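Local coordinates for protein alkaline phosphatase D (Bacillus subtilis, PDB 2YEQ) that hydrolyses phosphate esters, releasing an alcohol from phosphate monoesters and also acting as a phosphodiesterase, with iron and calcium in its active site, at residues Q280-Q285 with R303-K308; N274-R279 with E311-N316; L11-G16 with Y88-K93. All blocks are in the same frame, centred on the assembly; numbering follows the deposited sequence.

Contact 1. Residues Q280-Q285 with R303-K308. With NA (sodium ion), chain B; EDO (1,2-ethanediol), chain L.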
loop_
_atom_site.group_PDB
_atom_site.type_symbol
_atom_site.label_atom_id
_atom_site.label_comp_id
_atom_site.label_asym_id
_atom_site.label_seq_id
_atom_site.Cartn_x
_atom_site.Cartn_y
_atom_site.Cartn_z
ATOM N N GLN A 280 1.376 -11.700 -6.824
ATOM C CA GLN A 280 0.505 -12.837 -7.138
ATOM C C GLN A 280 1.018 -13.734 -8.310
ATOM O O GLN A 280 0.646 -14.935 -8.409
ATOM C CB GLN A 280 -0.895 -12.337 -7.450
ATOM C CG GLN A 280 -1.940 -13.443 -7.614
ATOM C CD GLN A 280 -3.338 -12.921 -7.785
ATOM O OE1 GLN A 280 -3.615 -11.695 -7.661
ATOM N NE2 GLN A 280 -4.244 -13.824 -8.056
ATOM N N TYR A 281 1.810 -13.131 -9.197
ATOM C CA TYR A 281 2.249 -13.771 -10.424
ATOM C C TYR A 281 3.760 -13.877 -10.550
ATOM O O TYR A 281 4.247 -14.472 -11.509
ATOM C CB TYR A 281 1.708 -13.026 -11.633
ATOM C CG TYR A 281 0.284 -12.571 -11.498
ATOM C CD1 TYR A 281 -0.780 -13.455 -11.641
ATOM C CD2 TYR A 281 -0.006 -11.234 -11.213
ATOM C CE1 TYR A 281 -2.092 -13.022 -11.500
ATOM C CE2 TYR A 281 -1.291 -10.799 -11.080
ATOM C CZ TYR A 281 -2.345 -11.682 -11.220
ATOM O OH TYR A 281 -3.638 -11.186 -11.089
ATOM N N ARG A 282 4.505 -13.361 -9.583
ATOM C CA ARG A 282 5.933 -13.285 -9.732
ATOM C C ARG A 282 6.641 -14.642 -9.630
ATOM O O ARG A 282 6.200 -15.545 -8.885
ATOM C CB ARG A 282 6.554 -12.324 -8.722
ATOM C CG ARG A 282 6.411 -12.722 -7.263
ATOM C CD ARG A 282 7.598 -12.313 -6.467
ATOM N NE ARG A 282 7.535 -10.901 -6.110
ATOM C CZ ARG A 282 8.500 -10.242 -5.494
ATOM N NH1 ARG A 282 9.668 -10.830 -5.223
ATOM N NH2 ARG A 282 8.301 -8.969 -5.143
ATOM N N ASP A 283 7.780 -14.730 -10.317
ATOM C CA ASP A 283 8.698 -15.839 -10.132
ATOM C C ASP A 283 9.423 -15.700 -8.807
ATOM O O ASP A 283 9.486 -14.610 -8.221
ATOM C CB ASP A 283 9.698 -15.910 -11.282
ATOM C CG ASP A 283 9.070 -16.426 -12.574
ATOM O OD1 ASP A 283 8.081 -17.204 -12.525
ATOM O OD2 ASP A 283 9.561 -16.042 -13.659
ATOM N N ASP A 284 9.990 -16.816 -8.356
ATOM C CA ASP A 284 10.646 -16.927 -7.068
ATOM C C ASP A 284 11.844 -16.010 -7.046
ATOM O O ASP A 284 12.494 -15.798 -8.088
ATOM C CB ASP A 284 11.104 -18.385 -6.871
ATOM C CG ASP A 284 11.338 -18.764 -5.431
ATOM O OD1 ASP A 284 10.951 -18.024 -4.466
ATOM O OD2 ASP A 284 11.961 -19.851 -5.270
ATOM N N GLN A 285 12.156 -15.489 -5.867
ATOM C CA GLN A 285 13.378 -14.719 -5.679
ATOM C C GLN A 285 14.647 -15.576 -5.943
ATOM O O GLN A 285 14.758 -16.717 -5.481
ATOM C CB GLN A 285 13.462 -14.113 -4.286
ATOM C CG GLN A 285 12.274 -13.199 -3.915
ATOM C CD GLN A 285 11.158 -13.947 -3.224
ATOM O OE1 GLN A 285 11.112 -15.194 -3.292
ATOM N NE2 GLN A 285 10.238 -13.212 -2.552
ATOM N N ARG A 303 12.574 -14.563 -16.343
ATOM C CA ARG A 303 11.951 -14.339 -15.048
ATOM C C ARG A 303 11.087 -13.092 -15.072
ATOM O O ARG A 303 11.478 -12.084 -15.682
ATOM C CB ARG A 303 12.995 -14.224 -13.979
ATOM C CG ARG A 303 13.616 -15.569 -13.637
ATOM C CD ARG A 303 14.732 -15.436 -12.662
ATOM N NE ARG A 303 14.247 -15.108 -11.328
ATOM C CZ ARG A 303 14.480 -13.974 -10.660
ATOM N NH1 ARG A 303 15.200 -12.991 -11.195
ATOM N NH2 ARG A 303 13.971 -13.811 -9.442
ATOM N N THR A 304 9.915 -13.195 -14.436
ATOM C CA THR A 304 8.879 -12.167 -14.446
ATOM C C THR A 304 8.522 -11.748 -13.010
ATOM O O THR A 304 8.686 -12.537 -12.062
ATOM C CB THR A 304 7.627 -12.679 -15.166
ATOM O OG1 THR A 304 6.743 -11.585 -15.403
ATOM C CG2 THR A 304 6.890 -13.825 -14.358
ATOM N N LEU A 305 8.098 -10.489 -12.861
ATOM C CA LEU A 305 7.454 -10.002 -11.621
ATOM C C LEU A 305 5.967 -9.918 -11.859
ATOM O O LEU A 305 5.174 -10.288 -10.997
ATOM C CB LEU A 305 7.920 -8.597 -11.222
ATOM C CG LEU A 305 8.961 -8.364 -10.152
ATOM C CD1 LEU A 305 9.174 -6.831 -10.045
ATOM C CD2 LEU A 305 8.605 -8.950 -8.785
ATOM N N LEU A 306 5.583 -9.417 -13.033
ATOM C CA LEU A 306 4.208 -9.053 -13.294
ATOM C C LEU A 306 3.417 -10.188 -13.863
ATOM O O LEU A 306 2.171 -10.188 -13.772
ATOM C CB LEU A 306 4.133 -7.905 -14.304
ATOM C CG LEU A 306 4.800 -6.582 -13.953
ATOM C CD1 LEU A 306 4.658 -5.601 -15.140
ATOM C CD2 LEU A 306 4.199 -6.011 -12.641
ATOM N N GLY A 307 4.115 -11.128 -14.510
ATOM C CA GLY A 307 3.456 -12.106 -15.352
ATOM C C GLY A 307 3.154 -11.499 -16.698
ATOM O O GLY A 307 3.042 -10.264 -16.827
ATOM N N LYS A 308 2.981 -12.361 -17.699
ATOM C CA LYS A 308 2.888 -11.931 -19.088
ATOM C C LYS A 308 1.683 -11.053 -19.359
ATOM O O LYS A 308 1.809 -10.056 -20.057
ATOM C CB LYS A 308 2.857 -13.139 -20.041
ATOM C CG LYS A 308 2.604 -12.790 -21.526
ATOM C CD LYS A 308 3.774 -13.183 -22.432
ATOM C CE LYS A 308 4.976 -12.246 -22.257
ATOM N NZ LYS A 308 5.333 -11.526 -23.524
HETATM NA NA NA B . 11.240 -17.400 -2.346
HETATM C C1 EDO L . 12.769 -17.706 -10.574
HETATM O O1 EDO L . 13.936 -17.603 -9.751
HETATM C C2 EDO L . 11.901 -18.866 -10.132
HETATM O O2 EDO L . 10.588 -18.746 -10.625
HETATM O O HOH W 1 2.907 -10.600 -9.587
HETATM O O HOH W 2 13.497 -17.485 -2.939
HETATM O O HOH W 3 11.260 -19.390 -1.219
HETATM O O HOH W 4 9.094 -17.178 -1.687
HETATM O O HOH W 5 11.772 -16.208 -0.424
#
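D283 meets T304 through two hydrogen bonds that tie the loops together. Its backbone N donates to T304 O at 2.9 Å and nearly straight, 170°. In return T304 N gives its hydrogen to D283 OD2 at 3.0 Å, reaching that oxygen from above the carboxylate plane. CG2 of T304 also packs on OD2, while OG1, anti to the backbone N (chi1 -168°), takes the N-H of G307 in an ST motif just before helix 308-320.

The tight part lies beside this pair. L305 and R282 run side by side, and L305 CD2 rests over one guanidinium face, 3.5 Å from R282 CZ. Y281 has its ring obliquely near L306 O, and water 1 bridges Y281 N and L305 O.

The other end is looser and wetter. R303 NH2 reaches D284 O at 2.8 Å with the acceptor in the guanidinium plane. A 1,2-ethanediol, probably from the crystallisation liquor, donates through O1 to D284 O and accepts at O2 from D284 N. Farther on, a sodium ion is held by D284 OD1, Q285 OE1 and four waters.

Around the pair, R282 NE bonds T278 O and NH1 forms a salt bridge with D350, R303 NH1 bonds G354 O, and L306 packs on L314. The contact thus joins the loop following strand 271-275 to the loop leading into helix 308-320.

Contact 2. Residues N274-R279 with E311-N316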
loop_
_atom_site.group_PDB
_atom_site.type_symbol
_atom_site.label_atom_id
_atom_site.label_comp_id
_atom_site.label_asym_id
_atom_site.label_seq_id
_atom_site.Cartn_x
_atom_site.Cartn_y
_atom_site.Cartn_z
ATOM N N ASN A 274 -1.709 3.147 -12.910
ATOM C CA ASN A 274 -1.619 1.700 -13.084
ATOM C C ASN A 274 -1.289 1.120 -11.735
ATOM O O ASN A 274 -0.167 1.260 -11.259
ATOM C CB ASN A 274 -0.516 1.367 -14.090
ATOM C CG ASN A 274 -0.750 2.032 -15.442
ATOM O OD1 ASN A 274 -1.579 1.585 -16.234
ATOM N ND2 ASN A 274 -0.093 3.174 -15.657
ATOM N N VAL A 275 -2.284 0.493 -11.114
ATOM C CA VAL A 275 -2.122 -0.140 -9.816
ATOM C C VAL A 275 -1.689 -1.610 -10.062
ATOM O O VAL A 275 -2.453 -2.393 -10.608
ATOM C CB VAL A 275 -3.456 -0.083 -9.010
ATOM C CG1 VAL A 275 -3.282 -0.701 -7.665
ATOM C CG2 VAL A 275 -3.934 1.404 -8.864
ATOM N N LEU A 276 -0.461 -1.938 -9.676
ATOM C CA LEU A 276 0.145 -3.204 -10.013
ATOM C C LEU A 276 0.020 -4.211 -8.867
ATOM O O LEU A 276 -0.292 -3.854 -7.681
ATOM C CB LEU A 276 1.626 -3.012 -10.334
ATOM C CG LEU A 276 1.981 -1.937 -11.379
ATOM C CD1 LEU A 276 3.498 -1.952 -11.668
ATOM C CD2 LEU A 276 1.162 -2.080 -12.645
ATOM N N ASP A 277 0.282 -5.465 -9.237
ATOM C CA ASP A 277 0.361 -6.597 -8.310
ATOM C C ASP A 277 1.629 -7.368 -8.632
ATOM O O ASP A 277 1.679 -8.126 -9.599
ATOM C CB ASP A 277 -0.915 -7.435 -8.477
ATOM C CG ASP A 277 -0.984 -8.657 -7.527
ATOM O OD1 ASP A 277 -0.014 -8.952 -6.801
ATOM O OD2 ASP A 277 -2.060 -9.287 -7.539
ATOM N N THR A 278 2.664 -7.147 -7.829
ATOM C CA THR A 278 3.960 -7.733 -8.058
ATOM C C THR A 278 4.214 -8.965 -7.181
ATOM O O THR A 278 5.347 -9.431 -7.111
ATOM C CB THR A 278 5.092 -6.693 -7.839
ATOM O OG1 THR A 278 5.074 -6.204 -6.478
ATOM C CG2 THR A 278 4.947 -5.493 -8.854
ATOM N N ARG A 279 3.176 -9.452 -6.491
ATOM C CA ARG A 279 3.258 -10.682 -5.694
ATOM C C ARG A 279 2.593 -11.877 -6.325
ATOM O O ARG A 279 3.153 -12.974 -6.269
ATOM C CB ARG A 279 2.609 -10.513 -4.311
ATOM C CG ARG A 279 3.442 -9.747 -3.345
ATOM C CD ARG A 279 4.690 -10.425 -2.920
ATOM N NE ARG A 279 5.554 -9.462 -2.254
ATOM C CZ ARG A 279 6.843 -9.622 -1.980
ATOM N NH1 ARG A 279 7.499 -10.767 -2.256
ATOM N NH2 ARG A 279 7.503 -8.623 -1.421
ATOM N N GLU A 311 1.976 -7.591 -17.705
ATOM C CA GLU A 311 2.994 -6.844 -18.437
ATOM C C GLU A 311 2.405 -6.216 -19.707
ATOM O O GLU A 311 2.626 -5.025 -19.977
ATOM C CB GLU A 311 4.178 -7.739 -18.780
ATOM C CG GLU A 311 5.396 -6.976 -19.270
ATOM C CD GLU A 311 6.538 -7.904 -19.654
ATOM O OE1 GLU A 311 6.470 -8.456 -20.764
ATOM O OE2 GLU A 311 7.500 -8.060 -18.862
ATOM N N GLN A 312 1.658 -7.005 -20.469
ATOM C CA GLN A 312 1.085 -6.543 -21.716
ATOM C C GLN A 312 -0.004 -5.493 -21.462
ATOM O O GLN A 312 -0.123 -4.511 -22.207
ATOM C CB GLN A 312 0.523 -7.707 -22.534
ATOM C CG GLN A 312 0.016 -7.319 -23.926
ATOM C CD GLN A 312 1.092 -6.629 -24.790
ATOM O OE1 GLN A 312 0.902 -5.501 -25.286
ATOM N NE2 GLN A 312 2.239 -7.304 -24.954
ATOM N N TRP A 313 -0.811 -5.723 -20.434
ATOM C CA TRP A 313 -1.832 -4.776 -20.021
ATOM C C TRP A 313 -1.185 -3.440 -19.659
ATOM O O TRP A 313 -1.666 -2.390 -20.043
ATOM C CB TRP A 313 -2.621 -5.377 -18.841
ATOM C CG TRP A 313 -3.435 -4.427 -17.994
ATOM C CD1 TRP A 313 -4.738 -4.056 -18.183
ATOM C CD2 TRP A 313 -2.999 -3.768 -16.793
ATOM N NE1 TRP A 313 -5.128 -3.194 -17.174
ATOM C CE2 TRP A 313 -4.082 -3.014 -16.310
ATOM C CE3 TRP A 313 -1.811 -3.770 -16.068
ATOM C CZ2 TRP A 313 -4.006 -2.271 -15.146
ATOM C CZ3 TRP A 313 -1.744 -3.030 -14.922
ATOM C CH2 TRP A 313 -2.834 -2.278 -14.478
ATOM N N LEU A 314 -0.084 -3.483 -18.933
ATOM C CA LEU A 314 0.600 -2.276 -18.530
ATOM C C LEU A 314 1.136 -1.515 -19.738
ATOM O O LEU A 314 0.994 -0.286 -19.806
ATOM C CB LEU A 314 1.746 -2.595 -17.589
ATOM C CG LEU A 314 2.636 -1.443 -17.148
ATOM C CD1 LEU A 314 1.818 -0.335 -16.427
ATOM C CD2 LEU A 314 3.761 -1.945 -16.261
ATOM N N PHE A 315 1.774 -2.231 -20.666
ATOM C CA PHE A 315 2.302 -1.612 -21.894
ATOM C C PHE A 315 1.174 -0.972 -22.715
ATOM O O PHE A 315 1.330 0.147 -23.224
ATOM C CB PHE A 315 3.083 -2.630 -22.730
ATOM C CG PHE A 315 4.376 -3.098 -22.098
ATOM C CD1 PHE A 315 4.839 -2.564 -20.918
ATOM C CD2 PHE A 315 5.121 -4.096 -22.706
ATOM C CE1 PHE A 315 6.017 -3.002 -20.360
ATOM C CE2 PHE A 315 6.313 -4.532 -22.161
ATOM C CZ PHE A 315 6.755 -3.991 -20.987
ATOM N N ASN A 316 0.037 -1.647 -22.816
ATOM C CA ASN A 316 -1.129 -1.079 -23.498
ATOM C C ASN A 316 -1.591 0.239 -22.851
ATOM O O ASN A 316 -1.940 1.184 -23.554
ATOM C CB ASN A 316 -2.312 -2.043 -23.499
ATOM C CG ASN A 316 -2.096 -3.273 -24.380
ATOM O OD1 ASN A 316 -2.848 -4.254 -24.285
ATOM N ND2 ASN A 316 -1.090 -3.230 -25.237
#
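L314 and N274 cross at about a right angle where helix 308-320 passes the end of strand 271-275. The N274 side chain is the one to follow. Its CB points at the helix and sits 3.7 Å from L314 CD1. One bond further, CG comes to 3.6 Å of the same L314 CD1, the closest approach between the two segments. With CG anti to the carbonyl carbon (chi1 -58°), the amide is laid against this methyl, which touches both branches: OD1 lies 3.9 Å from L314 CD1, and ND2 is slightly farther. The polar tip is served elsewhere, since OD1 accepts from N317 ND2 on the next turn of the helix and ND2 has a hydrogen-bond partner outside the two segments. An amide buried against leucine therefore keeps its polar atoms engaged.

W313 supplies the second half of the contact. Its CG is anti to the backbone N (chi1 162°), and the far, benzene end of the indole leans in. L276 CD2 meets that ring at its edge and in its plane, 3.8 Å from W313 CZ3. The backbone adds V275 O, oblique to the ring and 3.9 Å from W313 CH2. The L276 methyl also faces L314, CD2 to CD1 at 4.2 Å, so it touches both the indole edge and the leucine methyl. No hydrogen bond crosses between the segments; the joint is van der Waals packing.

L328 of strand 325-329 also touches N274 and L314, and H264 of strand 263-267 touches N274 and W313. This is a helix packed on a mixed beta-sheet, the alpha/beta layering of the calcineurin-like phosphatase fold.

Contact 3. Residues L11-G16 with Y88-K93. With PE5 (3,6,9,12,15,18,21,24-octaoxahexacosan-1-ol), chain P.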
loop_
_atom_site.group_PDB
_atom_site.type_symbol
_atom_site.label_atom_id
_atom_site.label_comp_id
_atom_site.label_asym_id
_atom_site.label_seq_id
_atom_site.Cartn_x
_atom_site.Cartn_y
_atom_site.Cartn_z
ATOM N N LEU A 11 -15.604 -1.881 12.988
ATOM C CA LEU A 11 -14.501 -1.667 12.028
ATOM C C LEU A 11 -14.745 -0.443 11.169
ATOM O O LEU A 11 -14.031 -0.208 10.177
ATOM C CB LEU A 11 -14.327 -2.891 11.131
ATOM C CG LEU A 11 -14.125 -4.179 11.934
ATOM C CD1 LEU A 11 -13.792 -5.313 10.980
ATOM C CD2 LEU A 11 -13.070 -4.039 12.999
ATOM N N GLY A 12 -15.765 0.328 11.544
ATOM C CA GLY A 12 -16.097 1.563 10.842
ATOM C C GLY A 12 -16.620 1.346 9.445
ATOM O O GLY A 12 -17.294 0.350 9.137
ATOM N N VAL A 13 -16.313 2.312 8.584
ATOM C CA VAL A 13 -16.739 2.311 7.212
ATOM C C VAL A 13 -15.564 2.682 6.305
ATOM O O VAL A 13 -14.501 3.104 6.781
ATOM C CB VAL A 13 -17.921 3.297 6.981
ATOM C CG1 VAL A 13 -19.143 2.939 7.888
ATOM C CG2 VAL A 13 -17.474 4.781 7.182
ATOM N N ALA A 14 -15.746 2.491 5.013
ATOM C CA ALA A 14 -14.688 2.801 4.046
ATOM C C ALA A 14 -15.316 3.007 2.699
ATOM O O ALA A 14 -16.461 2.601 2.460
ATOM C CB ALA A 14 -13.607 1.667 3.979
ATOM N N SER A 15 -14.573 3.666 1.817
ATOM C CA SER A 15 -14.968 3.789 0.422
ATOM C C SER A 15 -13.756 3.614 -0.477
ATOM O O SER A 15 -12.614 3.768 -0.065
ATOM C CB SER A 15 -15.642 5.146 0.136
ATOM O OG SER A 15 -14.702 6.220 0.191
ATOM N N GLY A 16 -14.006 3.313 -1.729
ATOM C CA GLY A 16 -12.893 3.006 -2.593
ATOM C C GLY A 16 -13.195 2.814 -4.048
ATOM O O GLY A 16 -14.339 2.861 -4.493
ATOM N N TYR A 88 -19.259 13.223 -1.732
ATOM C CA TYR A 88 -20.503 12.698 -1.167
ATOM C C TYR A 88 -20.272 12.195 0.232
ATOM O O TYR A 88 -19.125 11.949 0.637
ATOM C CB TYR A 88 -21.042 11.569 -2.011
ATOM C CG TYR A 88 -21.509 11.961 -3.396
ATOM C CD1 TYR A 88 -22.824 12.398 -3.614
ATOM C CD2 TYR A 88 -20.672 11.849 -4.493
ATOM C CE1 TYR A 88 -23.277 12.721 -4.865
ATOM C CE2 TYR A 88 -21.128 12.166 -5.777
ATOM C CZ TYR A 88 -22.431 12.605 -5.952
ATOM O OH TYR A 88 -22.884 12.906 -7.215
ATOM N N TYR A 89 -21.372 12.049 0.967
ATOM C CA TYR A 89 -21.373 11.427 2.274
ATOM C C TYR A 89 -22.172 10.143 2.177
ATOM O O TYR A 89 -23.091 10.031 1.334
ATOM C CB TYR A 89 -21.960 12.370 3.318
ATOM C CG TYR A 89 -21.134 13.619 3.433
ATOM C CD1 TYR A 89 -21.375 14.708 2.593
ATOM C CD2 TYR A 89 -20.077 13.693 4.329
ATOM C CE1 TYR A 89 -20.594 15.851 2.664
ATOM C CE2 TYR A 89 -19.281 14.830 4.414
ATOM C CZ TYR A 89 -19.548 15.910 3.575
ATOM O OH TYR A 89 -18.779 17.053 3.632
ATOM N N TYR A 90 -21.815 9.172 3.016
ATOM C CA TYR A 90 -22.491 7.889 3.006
ATOM C C TYR A 90 -22.593 7.325 4.405
ATOM O O TYR A 90 -21.798 7.662 5.284
ATOM C CB TYR A 90 -21.789 6.911 2.034
ATOM C CG TYR A 90 -20.386 6.527 2.465
ATOM C CD1 TYR A 90 -19.297 7.308 2.111
ATOM C CD2 TYR A 90 -20.154 5.367 3.218
ATOM C CE1 TYR A 90 -18.027 6.969 2.509
ATOM C CE2 TYR A 90 -18.882 5.021 3.614
ATOM C CZ TYR A 90 -17.824 5.808 3.265
ATOM O OH TYR A 90 -16.565 5.495 3.680
ATOM N N ARG A 91 -23.586 6.460 4.614
ATOM C CA ARG A 91 -23.726 5.744 5.881
ATOM C C ARG A 91 -24.579 4.511 5.693
ATOM O O ARG A 91 -25.291 4.379 4.694
ATOM C CB ARG A 91 -24.340 6.639 6.962
ATOM C CG ARG A 91 -25.777 6.918 6.699
ATOM C CD ARG A 91 -26.425 7.728 7.813
ATOM N NE ARG A 91 -27.751 8.143 7.372
ATOM C CZ ARG A 91 -28.531 8.989 8.031
ATOM N NH1 ARG A 91 -28.116 9.542 9.166
ATOM N NH2 ARG A 91 -29.722 9.297 7.532
ATOM N N PHE A 92 -24.484 3.618 6.668
ATOM C CA PHE A 92 -25.218 2.371 6.661
ATOM C C PHE A 92 -26.134 2.324 7.872
ATOM O O PHE A 92 -25.848 2.935 8.899
ATOM C CB PHE A 92 -24.257 1.178 6.751
ATOM C CG PHE A 92 -23.282 1.082 5.615
ATOM C CD1 PHE A 92 -23.604 0.376 4.464
ATOM C CD2 PHE A 92 -22.039 1.678 5.702
ATOM C CE1 PHE A 92 -22.696 0.259 3.429
ATOM C CE2 PHE A 92 -21.114 1.576 4.647
ATOM C CZ PHE A 92 -21.452 0.863 3.519
ATOM N N LYS A 93 -27.185 1.522 7.765
ATOM C CA LYS A 93 -28.107 1.271 8.869
ATOM C C LYS A 93 -28.475 -0.204 8.838
ATOM O O LYS A 93 -28.793 -0.732 7.778
ATOM C CB LYS A 93 -29.356 2.124 8.691
ATOM C CG LYS A 93 -30.332 2.105 9.829
ATOM C CD LYS A 93 -31.689 2.669 9.355
ATOM C CE LYS A 93 -32.557 3.184 10.502
ATOM N NZ LYS A 93 -33.611 4.130 10.016
HETATM C C50 PE5 P . -31.592 11.635 9.329
HETATM O O1 PE5 P . -30.388 11.609 10.099
HETATM C C1 PE5 P . -29.404 12.559 9.662
HETATM C C2 PE5 P . -28.191 12.555 10.597
HETATM O O2 PE5 P . -26.979 12.264 9.878
HETATM C C3 PE5 P . -25.774 12.235 10.674
HETATM C C4 PE5 P . -25.465 10.848 11.272
HETATM O O3 PE5 P . -25.996 9.747 10.527
HETATM O O HOH W 6 -14.508 7.168 2.774
#
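V13 and Y90 meet head-on, and the tyrosine reaches right across to the backbone of strand 13-16. The Y90 CG sits between its backbone N and carbonyl carbon (chi1 66°), an orientation that sends the ring out from strand 87-94 with the hydroxyl leading. That OH ends against the peptide between A14 and S15, 3.0 Å from A14 C. The ring has a neighbour on each of its long flanks: CE2 lies 3.8 Å from V13 CG2, and CE1 lies 3.8 Å from S15 CB. Both approaches are oblique to the ring.

F92, two residues on along the same strand, also turns its CB toward strand 13-16, and its ring passes alongside V13. The other valine methyl, CG1, meets the phenyl at its edge and near its plane, 3.8 Å from F92 CD2. V13 thus divides its two branches between two aromatic rings. L25 of strand 23-28 touches both rings. The axes of 13-16 and 88-93 come no closer than 8.6 Å and run at 133°, so the sheets are joined by side chains rather than by strand pairing.

The polar exchange runs through water 6, which lies in the plane of the Y90 ring at its edge, 2.8 Å from Y90 OH and 2.8 Å from S15 OG. The backbone N and O atoms near the tyrosine hydroxyl are badly angled for hydrogen bonds. No direct hydrogen bond joins the segments: apolar contacts do the packing, and the water links the two hydroxyls, S15 OG having T104 OG1 as a further partner.

Contact 3 comes first along the chain, in the N-terminal domain, and joins strand 13-16 of the ten-strand mixed sheet to strand 87-94 of the four-strand antiparallel sheet. Contacts 1 and 2 follow in the phosphatase domain, where 280-285 with 303-308 is nested inside the loop closed by 274-279 with 311-316. Their centres are 11 Å apart and they touch, L305 and L306 packing on T278, so strand 271-275, helix 308-320 and the intervening loops form one continuous region. Contact 3 lies across the chain's centre from contact 1, 35 Å between centres, yet strand 13-16 pairs with strand 203-206, building the N-terminal part into the phosphatase sheet.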